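Local structure of lipase (Pelosinus fermentans, 5AH0) at residues A63-G68 and P94-L99; V105-L110 and G149-H154; V111-G116 and T158-H163; D256-S261 and P341-W346. The protein hydrolyses ester bonds as a zinc-containing lipase of the alpha/beta-hydrolase clan, and also attacks the polyester poly(butylene adipate-co-terephthalate). All blocks are in the same frame, centred on the assembly; numbering follows the deposited sequence.

Contact 1: A63-G68 and P94-L99; sequences AYIKGG and PEWGNL
The last turn of helix 54-66 meets a type II beta turn, with Lys66 gripping backbone carbonyls in and just before the turn and Ile65 lying against the indole of Trp96. The Lys66 ammonium group reaches two carbonyls: NZ stands 2.8 Å from Pro94 O, 24° off that carbonyl plane, and 2.8 Å from Trp96 O, this time within the plane. The lysine side chain leaves with CG anti to the backbone N (chi1 -179°) and bends once, at chi2, before running extended to the two oxygens. Asn98 OD1 is a more distant neighbour of NZ, at 3.4 Å. The turn spans Glu95 to Asn98, and Trp96 O belongs to its middle peptide, which points this carbonyl at the lysine. Gly97, with positive phi, occupies the third position, and Asn98 N closes the turn onto Glu95 O. Two carbonyl dipoles would probably stabilise the charge of this partly exposed lysine. On the buried side the Ile65 methyl CG2 comes over one face of the indole near its rim, 3.4 Å from Trp96 CE3, while Lys66 CB approaches the ring edge in plane. Beyond, Leu123 and Leu127 of helix 116-129 also touch the Trp96 side chain, whose NE1 is bonded to Trp152 O. At the helix end Pro94 CA makes a nearly straight C-H...O contact with Lys66 O, 3.4 Å away.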
loop_
_atom_site.group_PDB
_atom_site.type_symbol
_atom_site.label_atom_id
_atom_site.label_comp_id
_atom_site.label_asym_id
_atom_site.label_seq_id
_atom_site.Cartn_x
_atom_site.Cartn_y
_atom_site.Cartn_z
ATOM N N ALA A 63 1.505 -13.184 -6.896
ATOM C CA ALA A 63 2.561 -14.181 -6.799
ATOM C C ALA A 63 2.989 -14.388 -5.351
ATOM O O ALA A 63 3.253 -15.519 -4.940
ATOM C CB ALA A 63 3.757 -13.778 -7.644
ATOM N N TYR A 64 3.058 -13.304 -4.577
ATOM C CA TYR A 64 3.592 -13.421 -3.223
ATOM C C TYR A 64 2.693 -14.289 -2.360
ATOM O O TYR A 64 3.176 -15.114 -1.595
ATOM C CB TYR A 64 3.788 -12.044 -2.584
ATOM C CG TYR A 64 4.802 -12.076 -1.467
ATOM C CD1 TYR A 64 4.434 -12.447 -0.179
ATOM C CD2 TYR A 64 6.137 -11.779 -1.709
ATOM C CE1 TYR A 64 5.363 -12.497 0.842
ATOM C CE2 TYR A 64 7.078 -11.825 -0.696
ATOM C CZ TYR A 64 6.684 -12.183 0.580
ATOM O OH TYR A 64 7.611 -12.237 1.597
ATOM N N ILE A 65 1.388 -14.105 -2.511
ATOM C CA ILE A 65 0.391 -14.901 -1.803
ATOM C C ILE A 65 0.237 -16.318 -2.369
ATOM O O ILE A 65 0.498 -17.315 -1.689
ATOM C CB ILE A 65 -0.985 -14.214 -1.844
ATOM C CG1 ILE A 65 -0.926 -12.848 -1.155
ATOM C CG2 ILE A 65 -2.014 -15.072 -1.159
ATOM C CD1 ILE A 65 -2.255 -12.105 -1.153
ATOM N N LYS A 66 -0.192 -16.388 -3.626
ATOM C CA LYS A 66 -0.528 -17.657 -4.275
ATOM C C LYS A 66 0.689 -18.552 -4.459
ATOM O O LYS A 66 0.609 -19.763 -4.278
ATOM C CB LYS A 66 -1.188 -17.399 -5.632
ATOM C CG LYS A 66 -1.603 -18.640 -6.361
ATOM C CD LYS A 66 -2.488 -19.513 -5.491
ATOM C CE LYS A 66 -3.137 -20.620 -6.318
ATOM N NZ LYS A 66 -3.962 -21.517 -5.467
ATOM N N GLY A 67 1.813 -17.939 -4.810
ATOM C CA GLY A 67 3.029 -18.665 -5.122
ATOM C C GLY A 67 3.332 -18.516 -6.598
ATOM O O GLY A 67 2.418 -18.364 -7.409
ATOM N N GLY A 68 4.612 -18.541 -6.954
ATOM C CA GLY A 68 5.007 -18.546 -8.356
ATOM C C GLY A 68 5.975 -17.439 -8.720
ATOM O O GLY A 68 6.594 -16.829 -7.843
ATOM N N PRO A 94 -0.433 -20.991 -0.491
ATOM C CA PRO A 94 -0.576 -21.708 -1.769
ATOM C C PRO A 94 -1.998 -22.182 -2.088
ATOM O O PRO A 94 -2.353 -22.262 -3.259
ATOM C CB PRO A 94 0.359 -22.907 -1.598
ATOM C CG PRO A 94 1.391 -22.428 -0.633
ATOM C CD PRO A 94 0.658 -21.545 0.329
ATOM N N GLU A 95 -2.801 -22.472 -1.072
ATOM C CA GLU A 95 -4.138 -23.003 -1.302
ATOM C C GLU A 95 -5.174 -21.906 -1.480
ATOM O O GLU A 95 -6.373 -22.185 -1.497
ATOM C CB GLU A 95 -4.560 -23.906 -0.147
ATOM C CG GLU A 95 -3.443 -24.780 0.394
ATOM C CD GLU A 95 -2.567 -24.027 1.380
ATOM O OE1 GLU A 95 -3.102 -23.137 2.076
ATOM O OE2 GLU A 95 -1.354 -24.323 1.450
ATOM N N TRP A 96 -4.703 -20.668 -1.620
ATOM C CA TRP A 96 -5.571 -19.513 -1.809
ATOM C C TRP A 96 -6.483 -19.755 -3.011
ATOM O O TRP A 96 -6.009 -20.134 -4.083
ATOM C CB TRP A 96 -4.725 -18.254 -2.015
ATOM C CG TRP A 96 -5.489 -16.967 -2.166
ATOM C CD1 TRP A 96 -6.658 -16.624 -1.552
ATOM C CD2 TRP A 96 -5.132 -15.854 -2.996
ATOM N NE1 TRP A 96 -7.047 -15.364 -1.940
ATOM C CE2 TRP A 96 -6.128 -14.871 -2.828
ATOM C CE3 TRP A 96 -4.066 -15.594 -3.863
ATOM C CZ2 TRP A 96 -6.088 -13.646 -3.498
ATOM C CZ3 TRP A 96 -4.031 -14.380 -4.527
ATOM C CH2 TRP A 96 -5.034 -13.421 -4.341
ATOM N N GLY A 97 -7.785 -19.563 -2.828
ATOM C CA GLY A 97 -8.726 -19.695 -3.926
ATOM C C GLY A 97 -9.205 -21.111 -4.235
ATOM O O GLY A 97 -10.151 -21.298 -5.005
ATOM N N ASN A 98 -8.546 -22.114 -3.659
ATOM C CA ASN A 98 -8.974 -23.503 -3.827
ATOM C C ASN A 98 -10.306 -23.773 -3.156
ATOM O O ASN A 98 -10.907 -22.888 -2.533
ATOM C CB ASN A 98 -7.940 -24.478 -3.259
ATOM C CG ASN A 98 -6.631 -24.438 -4.002
ATOM O OD1 ASN A 98 -6.508 -23.777 -5.031
ATOM N ND2 ASN A 98 -5.629 -25.130 -3.470
ATOM N N LEU A 99 -10.751 -25.015 -3.275
ATOM C CA LEU A 99 -11.959 -25.452 -2.605
ATOM C C LEU A 99 -11.585 -26.504 -1.570
ATOM O O LEU A 99 -10.648 -27.282 -1.769
ATOM C CB LEU A 99 -12.976 -26.014 -3.602
ATOM C CG LEU A 99 -13.606 -25.010 -4.568
ATOM C CD1 LEU A 99 -14.067 -25.718 -5.833
ATOM C CD2 LEU A 99 -14.760 -24.260 -3.917
#

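Contact 2: V105-L110 and G149-H154; sequences VNKIHL and GKSWVH
Ile108 and Val153 sit side by side in neighbouring parallel strands, where the contact is tight. Ile108 uses both its backbone polar atoms: its N donates to Trp152 O over 2.9 Å, and its O accepts from His154 N over 2.8 Å. Trp152 O is gripped a second time, by the indole NE1 of Trp96. The Ile108 and Val153 side chains lie on the same face of the sheet, with Ile108 CG1 4.1 Å from Val153 CG2. Leu110 crosses Val153 at about a right angle, its CD1 meeting the same CG2 at 3.7 Å. These strands, 108-113 and 153-159, are central neighbours in the parallel sheet of the alpha/beta-hydrolase fold, and helix 116-129 covers the Leu110 and Val153 side through Leu123, Val124 and Leu127. On the other face His109 and His154 point the same way and meet rim to rim, planes at 85°, with His109 CE1 3.9 Å from His154 ND1; the His109 ring is fixed by Ser155 at ND1 and Asn2 at NE2. The packing thins toward the strand starts, where Val105, Lys107 and Ser151 are all partly exposed. Here a bend at chi3 (74°) in the Lys107 side chain sets CE 3.3 Å from Ser151 O. Its NZ stays 3.6 Å from Ser151 OG and approaches the His154 ring near its plane, at CD2. Val105 adds only a loose touch, CG1 to Ser151 O at 4.3 Å.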
loop_
_atom_site.group_PDB
_atom_site.type_symbol
_atom_site.label_atom_id
_atom_site.label_comp_id
_atom_site.label_asym_id
_atom_site.label_seq_id
_atom_site.Cartn_x
_atom_site.Cartn_y
_atom_site.Cartn_z
ATOM N N VAL A 105 -14.819 -22.055 -0.668
ATOM C CA VAL A 105 -13.677 -21.397 -1.299
ATOM C C VAL A 105 -12.723 -20.793 -0.258
ATOM O O VAL A 105 -13.166 -20.137 0.688
ATOM C CB VAL A 105 -14.135 -20.292 -2.262
ATOM C CG1 VAL A 105 -13.034 -19.983 -3.259
ATOM C CG2 VAL A 105 -15.401 -20.716 -2.988
ATOM N N ASN A 106 -11.421 -21.006 -0.449
ATOM C CA ASN A 106 -10.393 -20.442 0.430
ATOM C C ASN A 106 -10.111 -18.977 0.162
ATOM O O ASN A 106 -9.201 -18.653 -0.598
ATOM C CB ASN A 106 -9.079 -21.207 0.291
ATOM C CG ASN A 106 -9.097 -22.538 1.006
ATOM O OD1 ASN A 106 -9.722 -22.683 2.063
ATOM N ND2 ASN A 106 -8.403 -23.522 0.440
ATOM N N LYS A 107 -10.871 -18.092 0.796
ATOM C CA LYS A 107 -10.703 -16.662 0.564
ATOM C C LYS A 107 -9.754 -16.050 1.602
ATOM O O LYS A 107 -9.349 -16.728 2.552
ATOM C CB LYS A 107 -12.064 -15.961 0.592
ATOM C CG LYS A 107 -13.174 -16.797 -0.007
ATOM C CD LYS A 107 -14.504 -16.069 -0.094
ATOM C CE LYS A 107 -14.494 -15.031 -1.195
ATOM N NZ LYS A 107 -15.800 -14.308 -1.318
ATOM N N ILE A 108 -9.380 -14.786 1.402
ATOM C CA ILE A 108 -8.567 -14.043 2.376
ATOM C C ILE A 108 -9.183 -12.696 2.682
ATOM O O ILE A 108 -10.020 -12.208 1.917
ATOM C CB ILE A 108 -7.141 -13.781 1.878
ATOM C CG1 ILE A 108 -7.177 -12.918 0.618
ATOM C CG2 ILE A 108 -6.389 -15.071 1.629
ATOM C CD1 ILE A 108 -5.818 -12.636 0.051
ATOM N N HIS A 109 -8.770 -12.104 3.804
ATOM C CA HIS A 109 -9.020 -10.690 4.091
ATOM C C HIS A 109 -7.775 -9.885 3.767
ATOM O O HIS A 109 -6.696 -10.187 4.280
ATOM C CB HIS A 109 -9.359 -10.448 5.560
ATOM C CG HIS A 109 -10.504 -11.257 6.075
ATOM N ND1 HIS A 109 -11.812 -10.999 5.729
ATOM C CD2 HIS A 109 -10.539 -12.294 6.946
ATOM C CE1 HIS A 109 -12.603 -11.857 6.349
ATOM N NE2 HIS A 109 -11.856 -12.652 7.094
ATOM N N LEU A 110 -7.914 -8.844 2.955
ATOM C CA LEU A 110 -6.785 -7.957 2.706
ATOM C C LEU A 110 -6.846 -6.753 3.637
ATOM O O LEU A 110 -7.824 -6.004 3.644
ATOM C CB LEU A 110 -6.745 -7.521 1.239
ATOM C CG LEU A 110 -6.273 -8.689 0.376
ATOM C CD1 LEU A 110 -6.617 -8.523 -1.109
ATOM C CD2 LEU A 110 -4.770 -8.917 0.590
ATOM N N GLY A 149 -12.778 -14.161 -13.156
ATOM C CA GLY A 149 -13.685 -15.072 -12.485
ATOM C C GLY A 149 -13.266 -15.537 -11.105
ATOM O O GLY A 149 -13.885 -16.437 -10.549
ATOM N N LYS A 150 -12.234 -14.925 -10.536
ATOM C CA LYS A 150 -11.721 -15.388 -9.255
ATOM C C LYS A 150 -12.217 -14.534 -8.103
ATOM O O LYS A 150 -11.797 -13.399 -7.931
ATOM C CB LYS A 150 -10.194 -15.405 -9.264
ATOM C CG LYS A 150 -9.591 -16.001 -10.507
ATOM C CD LYS A 150 -8.101 -16.250 -10.347
ATOM C CE LYS A 150 -7.483 -16.717 -11.664
ATOM N NZ LYS A 150 -7.428 -15.629 -12.692
ATOM N N SER A 151 -13.106 -15.092 -7.298
ATOM C CA SER A 151 -13.579 -14.389 -6.121
ATOM C C SER A 151 -12.875 -14.955 -4.886
ATOM O O SER A 151 -13.393 -15.844 -4.210
ATOM C CB SER A 151 -15.099 -14.496 -6.003
ATOM O OG SER A 151 -15.568 -13.795 -4.865
ATOM N N TRP A 152 -11.671 -14.447 -4.625
ATOM C CA TRP A 152 -10.770 -14.994 -3.607
ATOM C C TRP A 152 -10.577 -14.093 -2.380
ATOM O O TRP A 152 -9.789 -14.400 -1.478
ATOM C CB TRP A 152 -9.408 -15.278 -4.245
ATOM C CG TRP A 152 -9.427 -16.351 -5.299
ATOM C CD1 TRP A 152 -10.515 -17.056 -5.748
ATOM C CD2 TRP A 152 -8.303 -16.838 -6.039
ATOM N NE1 TRP A 152 -10.128 -17.958 -6.713
ATOM C CE2 TRP A 152 -8.777 -17.845 -6.909
ATOM C CE3 TRP A 152 -6.937 -16.529 -6.045
ATOM C CZ2 TRP A 152 -7.937 -18.536 -7.775
ATOM C CZ3 TRP A 152 -6.104 -17.218 -6.908
ATOM C CH2 TRP A 152 -6.607 -18.210 -7.762
ATOM N N VAL A 153 -11.277 -12.969 -2.363
ATOM C CA VAL A 153 -11.091 -11.976 -1.318
ATOM C C VAL A 153 -12.436 -11.691 -0.676
ATOM O O VAL A 153 -13.426 -11.469 -1.374
ATOM C CB VAL A 153 -10.477 -10.677 -1.873
ATOM C CG1 VAL A 153 -10.442 -9.580 -0.798
ATOM C CG2 VAL A 153 -9.089 -10.952 -2.428
ATOM N N HIS A 154 -12.486 -11.723 0.652
ATOM C CA HIS A 154 -13.756 -11.552 1.335
ATOM C C HIS A 154 -13.953 -10.100 1.755
ATOM O O HIS A 154 -15.056 -9.556 1.678
ATOM C CB HIS A 154 -13.855 -12.479 2.542
ATOM C CG HIS A 154 -15.260 -12.704 3.001
ATOM N ND1 HIS A 154 -15.790 -12.095 4.118
ATOM C CD2 HIS A 154 -16.257 -13.452 2.471
ATOM C CE1 HIS A 154 -17.049 -12.469 4.264
ATOM N NE2 HIS A 154 -17.356 -13.295 3.279
#

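Contact 3: V111-G116 and T158-H163; sequences VAHSMG and TIASPH
The imidazole of His113 crosses the Ile159 side chain at about a right angle, its CD2 3.3 Å from Ile159 O and 4.1 Å from the methyl CG2; Ala160 CB lies by the CD2-NE2 bond of the ring. A chi1 of 175° carries the ring over to that neighbour, and Tyr25 OH holds its ND1. Between the parallel strands Ile159 N donates to Ala112 O, and Ile159 O receives Ser114 N at 2.7 Å. On the opposite face of the sheet from His113 and Ile159, Ala112 and Thr158 are paired, and Thr158 OG1 shares a hydrogen bond with His163 NE2 in the plane of that imidazole. From its last strand residue, His113, segment 111-116 turns sharply through a type II' turn to Gly116, into helix 116-129. With Ser114 at positive phi (56°), this is the nucleophile elbow of the alpha/beta-hydrolases, here with the sequence Ala-His-Ser-Met-Gly. The loop after Ile159 secures the elbow at its backbone: Ser161 OG donates to Ser114 O over 2.6 Å, in the carbonyl plane and on a lone pair, and Pro162 CD packs 3.5 Å from the same oxygen. Ser114 CA meets Ala160 O in a C-H...O contact of 3.3 Å. Ser114 N is thus bonded to the last strand residue, Ile159, and Ser114 O to the Ser161 hydroxyl in the loop beyond, while OG pairs with His357 NE2; this is consistent with Ser114 being the nucleophile of a catalytic triad and His357 its base.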
loop_
_atom_site.group_PDB
_atom_site.type_symbol
_atom_site.label_atom_id
_atom_site.label_comp_id
_atom_site.label_asym_id
_atom_site.label_seq_id
_atom_site.Cartn_x
_atom_site.Cartn_y
_atom_site.Cartn_z
ATOM N N VAL A 111 -5.806 -6.594 4.448
ATOM C CA VAL A 111 -5.662 -5.415 5.296
ATOM C C VAL A 111 -4.452 -4.639 4.803
ATOM O O VAL A 111 -3.327 -5.161 4.759
ATOM C CB VAL A 111 -5.497 -5.778 6.795
ATOM C CG1 VAL A 111 -5.261 -4.544 7.617
ATOM C CG2 VAL A 111 -6.729 -6.546 7.310
ATOM N N ALA A 112 -4.700 -3.399 4.405
ATOM C CA ALA A 112 -3.695 -2.602 3.743
ATOM C C ALA A 112 -3.558 -1.239 4.392
ATOM O O ALA A 112 -4.525 -0.673 4.895
ATOM C CB ALA A 112 -4.032 -2.446 2.280
ATOM N N HIS A 113 -2.338 -0.725 4.352
ATOM C CA HIS A 113 -2.009 0.587 4.860
ATOM C C HIS A 113 -1.478 1.418 3.711
ATOM O O HIS A 113 -0.767 0.908 2.842
ATOM C CB HIS A 113 -0.969 0.476 5.978
ATOM C CG HIS A 113 -0.475 1.791 6.496
ATOM N ND1 HIS A 113 0.809 2.240 6.274
ATOM C CD2 HIS A 113 -1.072 2.733 7.261
ATOM C CE1 HIS A 113 0.980 3.407 6.872
ATOM N NE2 HIS A 113 -0.151 3.737 7.467
ATOM N N SER A 114 -1.835 2.694 3.711
ATOM C CA SER A 114 -1.289 3.645 2.755
ATOM C C SER A 114 -1.524 3.171 1.318
ATOM O O SER A 114 -2.620 2.707 0.998
ATOM C CB SER A 114 0.197 3.866 3.051
ATOM O OG SER A 114 0.765 4.783 2.150
ATOM N N MET A 115 -0.504 3.259 0.466
ATOM C CA MET A 115 -0.636 2.905 -0.955
ATOM C C MET A 115 -1.121 1.468 -1.178
ATOM O O MET A 115 -1.660 1.129 -2.237
ATOM C CB MET A 115 0.692 3.110 -1.673
ATOM C CG MET A 115 0.589 3.020 -3.195
ATOM S SD MET A 115 2.182 3.064 -4.034
ATOM C CE MET A 115 1.647 2.922 -5.741
ATOM N N GLY A 116 -0.929 0.626 -0.171
ATOM C CA GLY A 116 -1.408 -0.737 -0.219
ATOM C C GLY A 116 -2.908 -0.741 -0.427
ATOM O O GLY A 116 -3.465 -1.678 -1.012
ATOM N N THR A 158 -8.676 -0.747 4.320
ATOM C CA THR A 158 -7.578 0.144 3.991
ATOM C C THR A 158 -7.430 1.190 5.074
ATOM O O THR A 158 -8.406 1.662 5.659
ATOM C CB THR A 158 -7.740 0.816 2.612
ATOM O OG1 THR A 158 -8.785 1.790 2.665
ATOM C CG2 THR A 158 -8.042 -0.239 1.533
ATOM N N ILE A 159 -6.176 1.483 5.390
ATOM C CA ILE A 159 -5.841 2.378 6.472
ATOM C C ILE A 159 -4.928 3.468 5.979
ATOM O O ILE A 159 -3.832 3.178 5.486
ATOM C CB ILE A 159 -5.147 1.633 7.603
ATOM C CG1 ILE A 159 -5.984 0.424 8.019
ATOM C CG2 ILE A 159 -4.881 2.585 8.783
ATOM C CD1 ILE A 159 -5.337 -0.413 9.092
ATOM N N ALA A 160 -5.381 4.710 6.119
ATOM C CA ALA A 160 -4.637 5.877 5.662
ATOM C C ALA A 160 -4.267 5.778 4.191
ATOM O O ALA A 160 -3.164 6.158 3.794
ATOM C CB ALA A 160 -3.380 6.055 6.505
ATOM N N SER A 161 -5.193 5.290 3.377
ATOM C CA SER A 161 -4.912 5.110 1.957
ATOM C C SER A 161 -5.330 6.302 1.103
ATOM O O SER A 161 -6.368 6.909 1.351
ATOM C CB SER A 161 -5.597 3.845 1.451
ATOM O OG SER A 161 -4.974 2.711 2.017
ATOM N N PRO A 162 -4.517 6.627 0.084
ATOM C CA PRO A 162 -4.771 7.730 -0.846
ATOM C C PRO A 162 -5.652 7.309 -2.031
ATOM O O PRO A 162 -5.187 7.183 -3.177
ATOM C CB PRO A 162 -3.365 8.106 -1.323
ATOM C CG PRO A 162 -2.626 6.773 -1.320
ATOM C CD PRO A 162 -3.219 5.975 -0.168
ATOM N N HIS A 163 -6.934 7.118 -1.759
ATOM C CA HIS A 163 -7.838 6.647 -2.795
ATOM C C HIS A 163 -8.112 7.718 -3.852
ATOM O O HIS A 163 -8.522 7.402 -4.962
ATOM C CB HIS A 163 -9.139 6.170 -2.165
ATOM C CG HIS A 163 -8.981 4.962 -1.302
ATOM N ND1 HIS A 163 -8.682 3.718 -1.815
ATOM C CD2 HIS A 163 -9.073 4.803 0.039
ATOM C CE1 HIS A 163 -8.608 2.842 -0.827
ATOM N NE2 HIS A 163 -8.838 3.476 0.308
#

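Contact 4: D256-S261 and P341-W346; sequences DIYYFS and PQIGKW
Pro341 opens the contact by touching two aromatic rings of strand 258-265: its CB lies 3.7 Å from both Tyr258 CD1 and Phe260 CZ, reaching the phenylalanine at the ring edge. Its carbonyl O comes to the edge of the tyrosine ring in plane, 3.3 Å from Tyr258 CE1. Gln342 then starts a type II beta turn that runs to Lys345. Ile343 places its CB over one face of the Tyr258 ring, a CH-pi contact 4.0 Å from the centroid, and with CG1 anti to the backbone N (chi1 -168°) its CD1 extends to Asp256 CA. Gly344, at the third turn position with positive phi, donates its N to Ile257 O over 3.2 Å, from well above the carbonyl plane. Lys345 contributes its backbone, O lying 3.3 Å from Tyr259 CB. Trp346 begins the paired strand beside Tyr259; Tyr259 CB and CD2 sit over one face of its indole, the rings meeting obliquely with planes at 45°, and Ser261 CB adds to the packing near CE3. Trp346 NE1 is held by Asp332. Thus 341-346 brings strand 346-348 alongside 258-265, which also pairs with strand 153-159; Val124 of helix 116-129 touches Tyr259, Arg121 of the same helix touches Trp346, and Lys379 of helix 370-380 makes a cation-pi contact with Phe260.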
loop_
_atom_site.group_PDB
_atom_site.type_symbol
_atom_site.label_atom_id
_atom_site.label_comp_id
_atom_site.label_asym_id
_atom_site.label_seq_id
_atom_site.Cartn_x
_atom_site.Cartn_y
_atom_site.Cartn_z
ATOM N N ASP A 256 -19.009 -8.644 -4.153
ATOM C CA ASP A 256 -18.908 -9.696 -3.147
ATOM C C ASP A 256 -17.761 -9.460 -2.177
ATOM O O ASP A 256 -17.219 -10.418 -1.622
ATOM C CB ASP A 256 -18.714 -11.047 -3.814
ATOM C CG ASP A 256 -17.545 -11.039 -4.755
ATOM O OD1 ASP A 256 -17.193 -9.935 -5.226
ATOM O OD2 ASP A 256 -16.969 -12.121 -5.006
ATOM N N ILE A 257 -17.359 -8.200 -2.020
ATOM C CA ILE A 257 -16.291 -7.843 -1.094
ATOM C C ILE A 257 -16.735 -6.799 -0.064
ATOM O O ILE A 257 -17.239 -5.737 -0.427
ATOM C CB ILE A 257 -15.068 -7.272 -1.835
ATOM C CG1 ILE A 257 -14.567 -8.241 -2.900
ATOM C CG2 ILE A 257 -13.951 -6.935 -0.849
ATOM C CD1 ILE A 257 -13.316 -7.752 -3.602
ATOM N N TYR A 258 -16.529 -7.080 1.216
ATOM C CA TYR A 258 -16.771 -6.068 2.233
ATOM C C TYR A 258 -15.627 -5.033 2.225
ATOM O O TYR A 258 -14.451 -5.400 2.193
ATOM C CB TYR A 258 -16.897 -6.715 3.612
ATOM C CG TYR A 258 -18.204 -7.440 3.865
ATOM C CD1 TYR A 258 -19.346 -6.748 4.265
ATOM C CD2 TYR A 258 -18.293 -8.820 3.723
ATOM C CE1 TYR A 258 -20.541 -7.412 4.504
ATOM C CE2 TYR A 258 -19.478 -9.487 3.961
ATOM C CZ TYR A 258 -20.597 -8.777 4.352
ATOM O OH TYR A 258 -21.780 -9.441 4.589
ATOM N N TYR A 259 -15.959 -3.745 2.236
ATOM C CA TYR A 259 -14.922 -2.723 2.239
ATOM C C TYR A 259 -14.956 -1.898 3.526
ATOM O O TYR A 259 -15.989 -1.326 3.885
ATOM C CB TYR A 259 -15.058 -1.791 1.040
ATOM C CG TYR A 259 -14.722 -2.413 -0.299
ATOM C CD1 TYR A 259 -15.667 -3.162 -0.991
ATOM C CD2 TYR A 259 -13.483 -2.218 -0.894
ATOM C CE1 TYR A 259 -15.381 -3.721 -2.232
ATOM C CE2 TYR A 259 -13.187 -2.771 -2.140
ATOM C CZ TYR A 259 -14.143 -3.519 -2.805
ATOM O OH TYR A 259 -13.870 -4.080 -4.032
ATOM N N PHE A 260 -13.822 -1.839 4.213
ATOM C CA PHE A 260 -13.673 -0.956 5.365
ATOM C C PHE A 260 -12.506 0.006 5.149
ATOM O O PHE A 260 -11.395 -0.416 4.817
ATOM C CB PHE A 260 -13.449 -1.762 6.644
ATOM C CG PHE A 260 -14.560 -2.710 6.964
ATOM C CD1 PHE A 260 -15.672 -2.283 7.670
ATOM C CD2 PHE A 260 -14.500 -4.030 6.555
ATOM C CE1 PHE A 260 -16.700 -3.158 7.972
ATOM C CE2 PHE A 260 -15.524 -4.908 6.848
ATOM C CZ PHE A 260 -16.628 -4.468 7.558
ATOM N N SER A 261 -12.758 1.292 5.377
ATOM C CA SER A 261 -11.725 2.311 5.237
ATOM C C SER A 261 -11.592 3.141 6.510
ATOM O O SER A 261 -12.574 3.675 7.027
ATOM C CB SER A 261 -12.031 3.227 4.064
ATOM O OG SER A 261 -13.121 4.067 4.383
ATOM N N PRO A 341 -21.909 -4.210 8.653
ATOM C CA PRO A 341 -21.103 -4.167 7.424
ATOM C C PRO A 341 -21.937 -4.282 6.150
ATOM O O PRO A 341 -22.596 -5.304 5.959
ATOM C CB PRO A 341 -20.189 -5.388 7.560
ATOM C CG PRO A 341 -20.100 -5.631 9.022
ATOM C CD PRO A 341 -21.443 -5.258 9.580
ATOM N N GLN A 342 -21.923 -3.258 5.302
ATOM C CA GLN A 342 -22.629 -3.344 4.025
ATOM C C GLN A 342 -21.711 -3.808 2.902
ATOM O O GLN A 342 -20.776 -3.112 2.520
ATOM C CB GLN A 342 -23.264 -2.005 3.659
ATOM C CG GLN A 342 -24.244 -1.491 4.691
ATOM C CD GLN A 342 -24.812 -0.141 4.320
ATOM O OE1 GLN A 342 -25.073 0.692 5.186
ATOM N NE2 GLN A 342 -25.023 0.080 3.025
ATOM N N ILE A 343 -21.973 -5.005 2.395
ATOM C CA ILE A 343 -21.201 -5.577 1.299
ATOM C C ILE A 343 -21.306 -4.722 0.032
ATOM O O ILE A 343 -22.318 -4.058 -0.196
ATOM C CB ILE A 343 -21.674 -6.999 0.994
ATOM C CG1 ILE A 343 -20.697 -7.705 0.053
ATOM C CG2 ILE A 343 -23.080 -6.970 0.423
ATOM C CD1 ILE A 343 -21.081 -9.132 -0.263
ATOM N N GLY A 344 -20.248 -4.715 -0.773
ATOM C CA GLY A 344 -20.250 -3.991 -2.032
ATOM C C GLY A 344 -20.005 -2.496 -1.923
ATOM O O GLY A 344 -19.811 -1.829 -2.932
ATOM N N LYS A 345 -19.998 -1.961 -0.706
ATOM C CA LYS A 345 -19.805 -0.523 -0.517
ATOM C C LYS A 345 -18.677 -0.259 0.476
ATOM O O LYS A 345 -18.301 -1.140 1.246
ATOM C CB LYS A 345 -21.099 0.135 -0.027
ATOM C CG LYS A 345 -22.312 -0.223 -0.842
ATOM C CD LYS A 345 -23.606 -0.126 -0.041
ATOM C CE LYS A 345 -24.313 1.210 -0.225
ATOM N NZ LYS A 345 -25.737 1.133 0.248
ATOM N N TRP A 346 -18.139 0.955 0.462
ATOM C CA TRP A 346 -17.096 1.329 1.408
ATOM C C TRP A 346 -17.702 1.696 2.759
ATOM O O TRP A 346 -18.447 2.670 2.875
ATOM C CB TRP A 346 -16.264 2.498 0.870
ATOM C CG TRP A 346 -15.369 2.131 -0.272
ATOM C CD1 TRP A 346 -15.682 2.134 -1.606
ATOM C CD2 TRP A 346 -14.007 1.700 -0.181
ATOM N NE1 TRP A 346 -14.597 1.728 -2.348
ATOM C CE2 TRP A 346 -13.558 1.451 -1.497
ATOM C CE3 TRP A 346 -13.127 1.488 0.885
ATOM C CZ2 TRP A 346 -12.266 1.007 -1.769
ATOM C CZ3 TRP A 346 -11.851 1.051 0.613
ATOM C CH2 TRP A 346 -11.429 0.814 -0.702
#

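Contacts 2 and 3 join the same two strands, 108-113 and 153-159, at their beginnings and their ends, with centres 19 Å apart. Only contact 3 is wholly buried; its bonds hold the elbow near the chain centre, whereas contact 2 opens partly to solvent. Contact 4 continues the sheet on the far side of 153-159: Tyr258 N pairs with His154 O, and Thr158 N with Phe260 O. Its own holding is mainly aromatic and apolar. Contact 1 lies off the sheet, where a lysine binds carbonyls at the partly exposed end of a helix; it reaches contact 2 through backbone pairing of Gly97 and Asn98 with Asn106.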